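Local coordinates for cell divisionFtsK/SpoIIIE (Thermomonospora curvata, PDB 4NH0), which belongs to the ESX type VII secretion system, which exports EsxA and EsxB, and is a weak multi-domain ATPase that might serve as the translocase, at residues A[977-982]-A[1048-1053]; A[1043-1048]-A[1075-1080]. All coordinates share one frame; numbering follows the deposited sequence.

Interaction 1 (A[977-982]-A[1048-1053])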
ATOM      1  N   ILE A 977      40.908  11.611 -45.957  1.00 65.80           N
ATOM      2  CA  ILE A 977      41.809  10.517 -46.300  1.00 59.40           C
ATOM      3  C   ILE A 977      41.415   9.281 -45.502  1.00 66.57           C
ATOM      4  O   ILE A 977      41.317   9.329 -44.277  1.00 67.34           O
ATOM      5  CB  ILE A 977      43.279  10.868 -46.023  1.00 59.55           C
ATOM      6  CG1 ILE A 977      43.737  11.999 -46.941  1.00 71.43           C
ATOM      7  CG2 ILE A 977      44.161   9.648 -46.227  1.00 72.41           C
ATOM      8  CD1 ILE A 977      45.182  12.373 -46.774  1.00 77.66           C
ATOM      9  N   PHE A 978      41.186   8.175 -46.200  1.00 71.32           N
ATOM     10  CA  PHE A 978      40.653   6.975 -45.567  1.00 66.56           C
ATOM     11  C   PHE A 978      41.687   5.866 -45.421  1.00 72.81           C
ATOM     12  O   PHE A 978      42.504   5.640 -46.311  1.00 86.95           O
ATOM     13  CB  PHE A 978      39.456   6.447 -46.361  1.00 70.04           C
ATOM     14  CG  PHE A 978      38.287   7.387 -46.394  1.00 74.47           C
ATOM     15  CD1 PHE A 978      38.230   8.411 -47.324  1.00 70.46           C
ATOM     16  CD2 PHE A 978      37.242   7.243 -45.500  1.00 81.17           C
ATOM     17  CE1 PHE A 978      37.155   9.276 -47.357  1.00 75.22           C
ATOM     18  CE2 PHE A 978      36.164   8.105 -45.529  1.00 78.73           C
ATOM     19  CZ  PHE A 978      36.121   9.122 -46.458  1.00 73.65           C
ATOM     20  N   ILE A 979      41.640   5.180 -44.285  1.00 76.12           N
ATOM     21  CA  ILE A 979      42.412   3.961 -44.084  1.00 64.91           C
ATOM     22  C   ILE A 979      41.443   2.828 -43.781  1.00 72.03           C
ATOM     23  O   ILE A 979      41.075   2.598 -42.629  1.00 78.50           O
ATOM     24  CB  ILE A 979      43.434   4.100 -42.945  1.00 58.53           C
ATOM     25  CG1 ILE A 979      44.362   5.285 -43.209  1.00 47.13           C
ATOM     26  CG2 ILE A 979      44.245   2.821 -42.799  1.00 67.13           C
ATOM     27  CD1 ILE A 979      45.444   5.447 -42.175  1.00 46.24           C
ATOM     28  N   ASP A 980      41.021   2.130 -44.828  1.00 69.30           N
ATOM     29  CA  ASP A 980      39.990   1.114 -44.693  1.00 71.28           C
ATOM     30  C   ASP A 980      40.436  -0.207 -45.307  1.00 75.76           C
ATOM     31  O   ASP A 980      40.128  -0.502 -46.460  1.00 88.13           O
ATOM     32  CB  ASP A 980      38.694   1.598 -45.344  1.00 72.31           C
ATOM     33  CG  ASP A 980      37.528   0.674 -45.078  1.00 88.46           C
ATOM     34  OD1 ASP A 980      37.615  -0.143 -44.139  1.00103.44           O
ATOM     35  OD2 ASP A 980      36.519   0.767 -45.808  1.00 83.16           O
ATOM     36  N   TYR A 981      41.166  -0.995 -44.523  1.00 79.42           N
ATOM     37  CA  TYR A 981      41.678  -2.285 -44.972  1.00 79.16           C
ATOM     38  C   TYR A 981      40.558  -3.229 -45.395  1.00 78.28           C
ATOM     39  O   TYR A 981      40.690  -3.965 -46.370  1.00 93.19           O
ATOM     40  CB  TYR A 981      42.511  -2.943 -43.870  1.00 83.92           C
ATOM     41  CG  TYR A 981      43.874  -2.324 -43.662  1.00 91.65           C
ATOM     42  CD1 TYR A 981      44.431  -1.483 -44.616  1.00 91.88           C
ATOM     43  CD2 TYR A 981      44.608  -2.589 -42.516  1.00102.40           C
ATOM     44  CE1 TYR A 981      45.678  -0.921 -44.429  1.00 99.60           C
ATOM     45  CE2 TYR A 981      45.855  -2.032 -42.320  1.00 97.00           C
ATOM     46  CZ  TYR A 981      46.385  -1.198 -43.279  1.00 98.42           C
ATOM     47  OH  TYR A 981      47.628  -0.642 -43.087  1.00 92.19           O
ATOM     48  N   SER A 982      39.457  -3.203 -44.652  1.00 72.73           N
ATOM     49  CA  SER A 982      38.326  -4.075 -44.935  1.00 79.19           C
ATOM     50  C   SER A 982      37.488  -3.536 -46.084  1.00 79.37           C
ATOM     51  O   SER A 982      36.587  -4.217 -46.576  1.00 80.26           O
ATOM     52  CB  SER A 982      37.458  -4.243 -43.688  1.00 79.46           C
ATOM     53  OG  SER A 982      38.198  -4.813 -42.624  1.00 87.83           O
ATOM     54  N   GLU A1048      42.708  -1.891 -35.218  1.00 73.84           N
ATOM     55  CA  GLU A1048      43.434  -3.027 -34.666  1.00 70.01           C
ATOM     56  C   GLU A1048      44.199  -3.770 -35.755  1.00 77.53           C
ATOM     57  O   GLU A1048      45.176  -4.464 -35.477  1.00 79.05           O
ATOM     58  CB  GLU A1048      42.478  -3.984 -33.945  1.00 70.72           C
ATOM     59  CG  GLU A1048      41.611  -4.838 -34.863  1.00 81.88           C
ATOM     60  CD  GLU A1048      40.415  -4.091 -35.417  1.00 88.54           C
ATOM     61  OE1 GLU A1048      40.279  -2.881 -35.140  1.00 94.34           O
ATOM     62  OE2 GLU A1048      39.602  -4.719 -36.126  1.00 83.03           O
ATOM     63  N   MET A1049      43.755  -3.611 -36.998  1.00 80.59           N
ATOM     64  CA  MET A1049      44.386  -4.276 -38.131  1.00 72.73           C
ATOM     65  C   MET A1049      45.465  -3.402 -38.761  1.00 81.38           C
ATOM     66  O   MET A1049      46.221  -3.859 -39.618  1.00 99.89           O
ATOM     67  CB  MET A1049      43.337  -4.650 -39.179  1.00 71.96           C
ATOM     68  CG  MET A1049      42.367  -5.728 -38.729  1.00 72.08           C
ATOM     69  SD  MET A1049      40.854  -5.742 -39.708  1.00127.06           S
ATOM     70  CE  MET A1049      41.526  -5.827 -41.366  1.00 88.32           C
ATOM     71  N   VAL A1050      45.532  -2.146 -38.335  1.00 78.92           N
ATOM     72  CA  VAL A1050      46.533  -1.219 -38.852  1.00 84.97           C
ATOM     73  C   VAL A1050      47.583  -0.933 -37.780  1.00 96.59           C
ATOM     74  O   VAL A1050      48.610  -0.308 -38.047  1.00 95.81           O
ATOM     75  CB  VAL A1050      45.888   0.102 -39.332  1.00 81.05           C
ATOM     76  CG1 VAL A1050      45.599   1.015 -38.156  1.00 79.01           C
ATOM     77  CG2 VAL A1050      46.784   0.803 -40.341  1.00 90.22           C
ATOM     78  N   ALA A1051      47.322  -1.407 -36.566  1.00 92.99           N
ATOM     79  CA  ALA A1051      48.247  -1.217 -35.455  1.00 93.61           C
ATOM     80  C   ALA A1051      49.149  -2.432 -35.270  1.00107.40           C
ATOM     81  O   ALA A1051      49.228  -2.998 -34.179  1.00107.45           O
ATOM     82  CB  ALA A1051      47.483  -0.926 -34.173  1.00 91.46           C
ATOM     83  N   THR A1052      49.829  -2.827 -36.340  1.00113.03           N
ATOM     84  CA  THR A1052      50.741  -3.965 -36.291  1.00104.40           C
ATOM     85  C   THR A1052      52.057  -3.583 -35.623  1.00112.95           C
ATOM     86  O   THR A1052      52.145  -2.559 -34.946  1.00113.44           O
ATOM     87  CB  THR A1052      51.034  -4.516 -37.698  1.00103.93           C
ATOM     88  OG1 THR A1052      51.688  -3.511 -38.481  1.00114.08           O
ATOM     89  CG2 THR A1052      49.745  -4.931 -38.388  1.00 92.70           C
ATOM     90  N   SER A1053      53.076  -4.414 -35.818  1.00117.06           N
ATOM     91  CA  SER A1053      54.408  -4.127 -35.299  1.00116.85           C
ATOM     92  C   SER A1053      54.944  -2.840 -35.914  1.00124.02           C
ATOM     93  O   SER A1053      55.543  -2.014 -35.227  1.00121.22           O
ATOM     94  CB  SER A1053      55.358  -5.290 -35.582  1.00121.83           C
ATOM     95  OG  SER A1053      55.420  -5.567 -36.971  1.00122.27           O
TER
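Tyr981 and Met1049 mark the closest backbone approach, 7.6 Å between their CA atoms, and no hydrogen bond joins the two segments. Side chains fill the gap instead. The Tyr981 ring presents its edge to the backbone of Met1049. Its CE2 lies 3.3 Å from Met1049 O, with that oxygen near the ring plane. Val1050 approaches the far end of the same ring obliquely, its CG2 3.6 Å from Tyr981 CZ and also beside the hydroxyl oxygen. The first torsion of Val1050 (chi1 80°) sets CG1 between the backbone N and the carbonyl carbon. This leaves CG2 anti to the N, facing the ring and Ile979. The CG2 methyls of Ile979 and Val1050 meet at 4.1 Å, the two side chains crossing at about a right angle. Leu1057 touches both of them.

Residues 977-980 lie on strand 974-980 of the third FtsK domain, a P-loop ATPase fold. One of its neighbours in the sheet, strand 1039-1045, leads into the loop that holds 1048-1053. The contact therefore ties the carboxyl end of one parallel strand to the loop leaving an adjacent one. Ser1001 and Ala1004 of helix 1001-1017 also touch Tyr981.

Met1049 bends at chi3 (53°), which carries CE to 3.9 Å from Tyr981 CB. The same methyl lies 3.7 Å from Ser982 OG. That hydroxyl is hydrogen-bonded to Asp1046, a residue of the ATP pocket. The side chain of Ser982 is about 6 Å from both the bound ATP and the magnesium ion.

Interaction 2 (A[1043-1048]-A[1075-1080])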
ATOM      1  N   VAL A1043      40.187   9.502 -41.539  1.00 52.07           N
ATOM      2  CA  VAL A1043      39.221   8.493 -41.131  1.00 62.89           C
ATOM      3  C   VAL A1043      39.841   7.102 -41.169  1.00 65.82           C
ATOM      4  O   VAL A1043      40.169   6.587 -42.236  1.00 75.08           O
ATOM      5  CB  VAL A1043      37.972   8.520 -42.027  1.00 67.26           C
ATOM      6  CG1 VAL A1043      37.032   7.393 -41.655  1.00 50.27           C
ATOM      7  CG2 VAL A1043      37.271   9.862 -41.915  1.00 58.00           C
ATOM      8  N   VAL A1044      39.999   6.500 -39.995  1.00 62.40           N
ATOM      9  CA  VAL A1044      40.621   5.187 -39.888  1.00 64.94           C
ATOM     10  C   VAL A1044      39.655   4.149 -39.331  1.00 65.58           C
ATOM     11  O   VAL A1044      39.203   4.256 -38.192  1.00 68.99           O
ATOM     12  CB  VAL A1044      41.875   5.232 -38.996  1.00 58.98           C
ATOM     13  CG1 VAL A1044      42.516   3.858 -38.918  1.00 68.74           C
ATOM     14  CG2 VAL A1044      42.863   6.255 -39.524  1.00 60.88           C
ATOM     15  N   ASP A1045      39.344   3.145 -40.142  1.00 54.80           N
ATOM     16  CA  ASP A1045      38.467   2.062 -39.721  1.00 63.92           C
ATOM     17  C   ASP A1045      39.292   0.809 -39.456  1.00 71.02           C
ATOM     18  O   ASP A1045      40.305   0.579 -40.119  1.00 84.60           O
ATOM     19  CB  ASP A1045      37.399   1.789 -40.781  1.00 66.76           C
ATOM     20  CG  ASP A1045      36.227   0.990 -40.240  1.00 65.43           C
ATOM     21  OD1 ASP A1045      36.360   0.383 -39.159  1.00 69.18           O
ATOM     22  OD2 ASP A1045      35.170   0.965 -40.903  1.00 77.99           O
ATOM     23  N   ASP A1046      38.850   0.007 -38.490  1.00 67.84           N
ATOM     24  CA  ASP A1046      39.553  -1.209 -38.088  1.00 65.44           C
ATOM     25  C   ASP A1046      41.001  -0.907 -37.714  1.00 67.85           C
ATOM     26  O   ASP A1046      41.932  -1.368 -38.372  1.00 87.51           O
ATOM     27  CB  ASP A1046      39.498  -2.258 -39.202  1.00 71.21           C
ATOM     28  CG  ASP A1046      38.083  -2.691 -39.522  1.00 69.46           C
ATOM     29  OD1 ASP A1046      37.324  -2.989 -38.577  1.00 63.64           O
ATOM     30  OD2 ASP A1046      37.728  -2.732 -40.719  1.00 82.16           O
ATOM     31  N   TYR A1047      41.177  -0.131 -36.650  1.00 72.05           N
ATOM     32  CA  TYR A1047      42.499   0.314 -36.225  1.00 69.60           C
ATOM     33  C   TYR A1047      43.354  -0.830 -35.691  1.00 75.71           C
ATOM     34  O   TYR A1047      44.581  -0.754 -35.709  1.00 88.55           O
ATOM     35  CB  TYR A1047      42.368   1.407 -35.162  1.00 58.28           C
ATOM     36  CG  TYR A1047      43.686   1.965 -34.675  1.00 65.10           C
ATOM     37  CD1 TYR A1047      44.384   2.903 -35.422  1.00 56.14           C
ATOM     38  CD2 TYR A1047      44.227   1.560 -33.464  1.00 79.31           C
ATOM     39  CE1 TYR A1047      45.587   3.417 -34.980  1.00 63.63           C
ATOM     40  CE2 TYR A1047      45.429   2.069 -33.013  1.00 77.84           C
ATOM     41  CZ  TYR A1047      46.105   2.997 -33.776  1.00 76.62           C
ATOM     42  OH  TYR A1047      47.303   3.506 -33.329  1.00 75.25           O
ATOM     43  N   GLU A1048      42.708  -1.891 -35.218  1.00 73.84           N
ATOM     44  CA  GLU A1048      43.434  -3.027 -34.666  1.00 70.01           C
ATOM     45  C   GLU A1048      44.199  -3.770 -35.755  1.00 77.53           C
ATOM     46  O   GLU A1048      45.176  -4.464 -35.477  1.00 79.05           O
ATOM     47  CB  GLU A1048      42.478  -3.984 -33.945  1.00 70.72           C
ATOM     48  CG  GLU A1048      41.611  -4.838 -34.863  1.00 81.88           C
ATOM     49  CD  GLU A1048      40.415  -4.091 -35.417  1.00 88.54           C
ATOM     50  OE1 GLU A1048      40.279  -2.881 -35.140  1.00 94.34           O
ATOM     51  OE2 GLU A1048      39.602  -4.719 -36.126  1.00 83.03           O
ATOM     52  N   ILE A1075      39.756  10.395 -36.709  1.00 47.96           N
ATOM     53  CA  ILE A1075      38.521   9.668 -36.457  1.00 47.18           C
ATOM     54  C   ILE A1075      38.795   8.174 -36.565  1.00 54.13           C
ATOM     55  O   ILE A1075      38.970   7.643 -37.661  1.00 68.65           O
ATOM     56  CB  ILE A1075      37.412  10.075 -37.442  1.00 53.99           C
ATOM     57  CG1 ILE A1075      37.288  11.598 -37.499  1.00 35.75           C
ATOM     58  CG2 ILE A1075      36.090   9.446 -37.042  1.00 49.51           C
ATOM     59  CD1 ILE A1075      36.233  12.090 -38.450  1.00 33.14           C
ATOM     60  N   ILE A1076      38.833   7.502 -35.419  1.00 51.19           N
ATOM     61  CA  ILE A1076      39.332   6.135 -35.351  1.00 54.15           C
ATOM     62  C   ILE A1076      38.313   5.151 -34.782  1.00 64.21           C
ATOM     63  O   ILE A1076      37.641   5.441 -33.794  1.00 59.38           O
ATOM     64  CB  ILE A1076      40.618   6.073 -34.495  1.00 47.54           C
ATOM     65  CG1 ILE A1076      41.692   6.992 -35.075  1.00 58.06           C
ATOM     66  CG2 ILE A1076      41.143   4.657 -34.400  1.00 57.64           C
ATOM     67  CD1 ILE A1076      42.956   7.038 -34.254  1.00 53.12           C
ATOM     68  N   ALA A1077      38.203   3.989 -35.420  1.00 65.57           N
ATOM     69  CA  ALA A1077      37.397   2.892 -34.900  1.00 53.03           C
ATOM     70  C   ALA A1077      38.268   1.664 -34.668  1.00 68.01           C
ATOM     71  O   ALA A1077      39.067   1.292 -35.526  1.00 82.25           O
ATOM     72  CB  ALA A1077      36.267   2.563 -35.848  1.00 58.38           C
ATOM     73  N   ARG A1078      38.111   1.033 -33.509  1.00 70.79           N
ATOM     74  CA  ARG A1078      38.898  -0.148 -33.182  1.00 70.34           C
ATOM     75  C   ARG A1078      38.025  -1.256 -32.608  1.00 71.70           C
ATOM     76  O   ARG A1078      37.047  -0.987 -31.912  1.00 69.42           O
ATOM     77  CB  ARG A1078      40.010   0.205 -32.192  1.00 70.14           C
ATOM     78  CG  ARG A1078      41.022  -0.909 -31.989  1.00 74.27           C
ATOM     79  CD  ARG A1078      41.978  -0.613 -30.849  1.00 67.55           C
ATOM     80  NE  ARG A1078      42.942  -1.695 -30.676  1.00 76.53           N
ATOM     81  CZ  ARG A1078      42.627  -2.908 -30.234  1.00 75.02           C
ATOM     82  NH1 ARG A1078      41.373  -3.196 -29.921  1.00 80.68           N
ATOM     83  NH2 ARG A1078      43.566  -3.834 -30.107  1.00 77.00           N
ATOM     84  N   SER A1079      38.384  -2.502 -32.904  1.00 73.74           N
ATOM     85  CA  SER A1079      37.668  -3.651 -32.367  1.00 73.30           C
ATOM     86  C   SER A1079      37.813  -3.727 -30.854  1.00 76.45           C
ATOM     87  O   SER A1079      38.589  -2.984 -30.255  1.00 67.66           O
ATOM     88  CB  SER A1079      38.169  -4.948 -33.005  1.00 85.70           C
ATOM     89  OG  SER A1079      37.471  -6.068 -32.489  1.00 95.75           O
ATOM     90  N   MET A1080      37.066  -4.636 -30.241  1.00 76.81           N
ATOM     91  CA  MET A1080      37.035  -4.740 -28.789  1.00 72.41           C
ATOM     92  C   MET A1080      38.207  -5.548 -28.241  1.00 87.94           C
ATOM     93  O   MET A1080      38.711  -5.266 -27.155  1.00 87.48           O
ATOM     94  CB  MET A1080      35.717  -5.366 -28.338  1.00 85.72           C
ATOM     95  CG  MET A1080      35.466  -5.232 -26.859  1.00 97.86           C
ATOM     96  SD  MET A1080      35.544  -3.510 -26.349  1.00 74.12           S
ATOM     97  CE  MET A1080      35.744  -3.715 -24.588  1.00 87.04           C
TER
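Ser1079 N donates to Glu1048 OE1 at 3.0 Å, meeting the oxygen from above the carboxylate plane. Three backbone hydrogen bonds continue the join. Val1044 N reaches Ile1075 O at 2.8 Å and is nearly straight (173°). Ala1077 N returns a bond of 3.0 Å to Val1044 O. Beyond these the chain turns at Asp1046, which has positive phi, and Tyr1047 N rather than Asp1046 N binds Ala1077 O, at 2.8 Å.

Glu1048 has CG between its backbone N and carbonyl carbon (chi1 75°). The chain bends at chi2, which brings the carboxylate back to Ser1079. Its CB sits 3.8 Å above the centre of the Arg1078 guanidinium plane. An alanine here would probably leave Ser1079 N without its carboxylate partner and open a gap beside Ser1079 CB. Arg1078 runs extended past Glu1048, and its NH1 is hydrogen-bonded to Gly1081 O.

Tyr1047 packs its CB 3.6 Å from Ile1076 CG2. The edge of its ring meets the Arg1078 chain, Tyr1047 CD2 lying 4.1 Å from Arg1078 CD. The short strand axes are 4.8 Å apart and nearly parallel (4°). Val1043 and Ile1075 share one face of the sheet, where both touch Leu958 of helix 954-968. Val1044 and Ile1076 share the other, and there Ile1076 and Tyr1047 pack on helix 1090-1097.

This is the central parallel sheet of a P-loop ATPase. Apolar strand 1039-1045 ends in two acids, consistent with a Walker B motif. Asp1045 OD2 is hydrogen-bonded to Ser955 OG of the ATP-binding loop, and Asp1046 touches the bound ATP.

Strand 1039-1045 is common ground for the two contacts. Interaction 2 joins it to strand 1072-1078 on one flank, while strand 974-980 of interaction 1 adjoins it on the other. Interaction 2 is buried and rests largely on backbone hydrogen bonds between neighbouring strands, with one from a carboxylate beyond their ends. Interaction 1 is smaller and partly exposed. It has no hydrogen bond of its own and relies on side-chain packing at the strand end. Glu1048 belongs to both ranges but makes contacts only in interaction 2. The two meet directly: Ile979 N lies 2.9 Å from Val1043 O, a probable hydrogen bond, and Ile979 packs on Val1044. Ser982 and Asp1046 link them beside the nucleotide.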